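Sensor protein CzcS (Pseudomonas aeruginosa, PDB 5GPO) is a zinc-responsive histidine kinase, here its sensor domain, of a two-component system linked to metal detoxification and antibiotic resistance. Local coordinates at residues Leu51-Leu56 against Val120-Ser125. Sequence-based numbering, arbitrary orientation. Where two conformers were deposited one is given.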
# COMPACT_ATOMS: atom_id res chain seq x y z
N LEU B 51 -3.28 -2.44 4.63
CA LEU B 51 -2.22 -3.01 5.43
C LEU B 51 -1.67 -1.91 6.34
O LEU B 51 -1.67 -0.73 5.98
CB LEU B 51 -1.12 -3.59 4.53
CG LEU B 51 -1.47 -4.72 3.56
CD1 LEU B 51 -0.44 -4.75 2.45
CD2 LEU B 51 -1.48 -6.06 4.30
N HIS B 52 -1.23 -2.29 7.53
CA HIS B 52 -0.60 -1.33 8.42
C HIS B 52 0.62 -1.98 9.06
O HIS B 52 0.60 -3.18 9.37
CB HIS B 52 -1.58 -0.84 9.50
CG HIS B 52 -1.03 0.28 10.33
ND1 HIS B 52 -0.28 0.06 11.47
CD2 HIS B 52 -1.11 1.62 10.19
CE1 HIS B 52 0.07 1.22 12.00
NE2 HIS B 52 -0.42 2.19 11.24
N LEU B 53 1.68 -1.21 9.20
CA LEU B 53 2.92 -1.75 9.76
C LEU B 53 3.40 -0.88 10.91
O LEU B 53 3.55 0.34 10.75
CB LEU B 53 3.99 -1.88 8.69
CG LEU B 53 5.34 -2.48 9.12
CD1 LEU B 53 5.14 -3.86 9.76
CD2 LEU B 53 6.29 -2.57 7.94
N SER B 54 3.62 -1.51 12.07
CA SER B 54 4.16 -0.85 13.26
C SER B 54 5.46 -1.52 13.64
O SER B 54 5.52 -2.75 13.78
CB SER B 54 3.19 -0.93 14.44
OG SER B 54 2.06 -0.11 14.26
N ILE B 55 6.51 -0.72 13.82
CA ILE B 55 7.81 -1.22 14.22
C ILE B 55 8.23 -0.45 15.46
O ILE B 55 8.30 0.78 15.43
CB ILE B 55 8.83 -1.06 13.09
CG1 ILE B 55 8.37 -1.97 11.94
CG2 ILE B 55 10.24 -1.40 13.57
CD1 ILE B 55 9.39 -2.21 10.92
N LEU B 56 8.45 -1.18 16.56
CA LEU B 56 8.77 -0.62 17.87
C LEU B 56 10.17 -1.04 18.27
O LEU B 56 10.56 -2.19 18.05
CB LEU B 56 7.80 -1.11 18.95
CG LEU B 56 6.32 -1.20 18.59
CD1 LEU B 56 5.52 -1.72 19.77
CD2 LEU B 56 5.83 0.15 18.17
N VAL B 120 13.88 -4.88 17.38
CA VAL B 120 12.57 -4.31 17.11
C VAL B 120 11.49 -5.38 17.22
O VAL B 120 11.75 -6.58 17.03
CB VAL B 120 12.48 -3.60 15.73
CG1 VAL B 120 13.41 -2.37 15.68
CG2 VAL B 120 12.73 -4.58 14.55
N GLN B 121 10.28 -4.93 17.55
CA GLN B 121 9.08 -5.75 17.47
C GLN B 121 8.26 -5.24 16.30
O GLN B 121 8.04 -4.03 16.17
CB GLN B 121 8.25 -5.69 18.75
CG GLN B 121 9.01 -5.99 20.05
CD GLN B 121 9.18 -7.47 20.31
OE1 GLN B 121 9.10 -8.29 19.40
NE2 GLN B 121 9.42 -7.82 21.58
N VAL B 122 7.80 -6.16 15.45
CA VAL B 122 7.17 -5.84 14.17
C VAL B 122 5.73 -6.31 14.25
O VAL B 122 5.48 -7.50 14.47
CB VAL B 122 7.89 -6.49 12.99
CG1 VAL B 122 7.12 -6.20 11.67
CG2 VAL B 122 9.34 -5.99 12.90
N LEU B 123 4.80 -5.39 14.05
CA LEU B 123 3.37 -5.67 14.13
C LEU B 123 2.75 -5.39 12.77
O LEU B 123 2.60 -4.22 12.38
CB LEU B 123 2.71 -4.83 15.23
CG LEU B 123 3.32 -4.93 16.62
CD1 LEU B 123 2.62 -3.99 17.63
CD2 LEU B 123 3.25 -6.35 17.14
N LEU B 124 2.38 -6.44 12.04
CA LEU B 124 1.80 -6.31 10.71
C LEU B 124 0.33 -6.70 10.75
O LEU B 124 -0.02 -7.82 11.16
CB LEU B 124 2.58 -7.17 9.71
CG LEU B 124 2.09 -7.24 8.26
CD1 LEU B 124 2.16 -5.88 7.56
CD2 LEU B 124 2.96 -8.27 7.51
N SER B 125 -0.52 -5.80 10.29
CA SER B 125 -1.96 -5.98 10.40
C SER B 125 -2.59 -5.88 9.02
O SER B 125 -2.12 -5.15 8.15
CB SER B 125 -2.59 -4.95 11.34
OG SER B 125 -2.19 -5.17 12.68
O HOH W 1 0.16 -2.41 12.59
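His52 and Ser125, Ser54 and Leu123, and Leu56 and Gln121 form three antiparallel hydrogen-bonded pairs, each joined by two N-H...O bonds and alternating with the non-hydrogen-bonded pairs Leu53–Leu124 and Ile55–Val122. All six bonds are nearly straight, the smallest angle at the hydrogen being 159°, for Gln121 N to Leu56 O. The shortest links Leu123 N to Ser54 O at 2.7 Å. CA-H...O contacts supplement this ladder, as from Ile55 CA to Gln121 O (3.4 Å).

One water bridges on the face carrying His52, Ser54 and Leu123: it donates to Leu123 O (3.0 Å) and lies in the plane of the His52 ring at 2.7 Å from ND1. Leu123 O thus accepts both this water and Ser54 N, the latter tilted 20° from its carbonyl plane.

That face also has an apolar approach, Leu56 CD1 to Leu123 CD1 at 4.3 Å. Side chains of Leu53, Ile55, Val122 and Leu124 pack on the opposite face. With the first torsion of Leu53 trans and the second near plus sixty degrees, CD1 turns toward strand 119-127 and meets Val122 CG1 at 3.6 Å, the two side chains crossing at a slant. Ile55 engages two valines with different branches: CG2 meets Val120 CB at 3.8 Å, while CG1 lies 4.2 Å from Val122 CG2.

Helix 75-86 packs on the face of Ser54, Leu56 and Leu123; Ile20 and Leu41 of the second subunit touch Leu53 and Ile55 on the other. With strand axes at 166°, the first strand pairs here with the central fifth strand of an antiparallel sheet ordered 2-1-5-4-3, consistent with a PAS-like sensor fold.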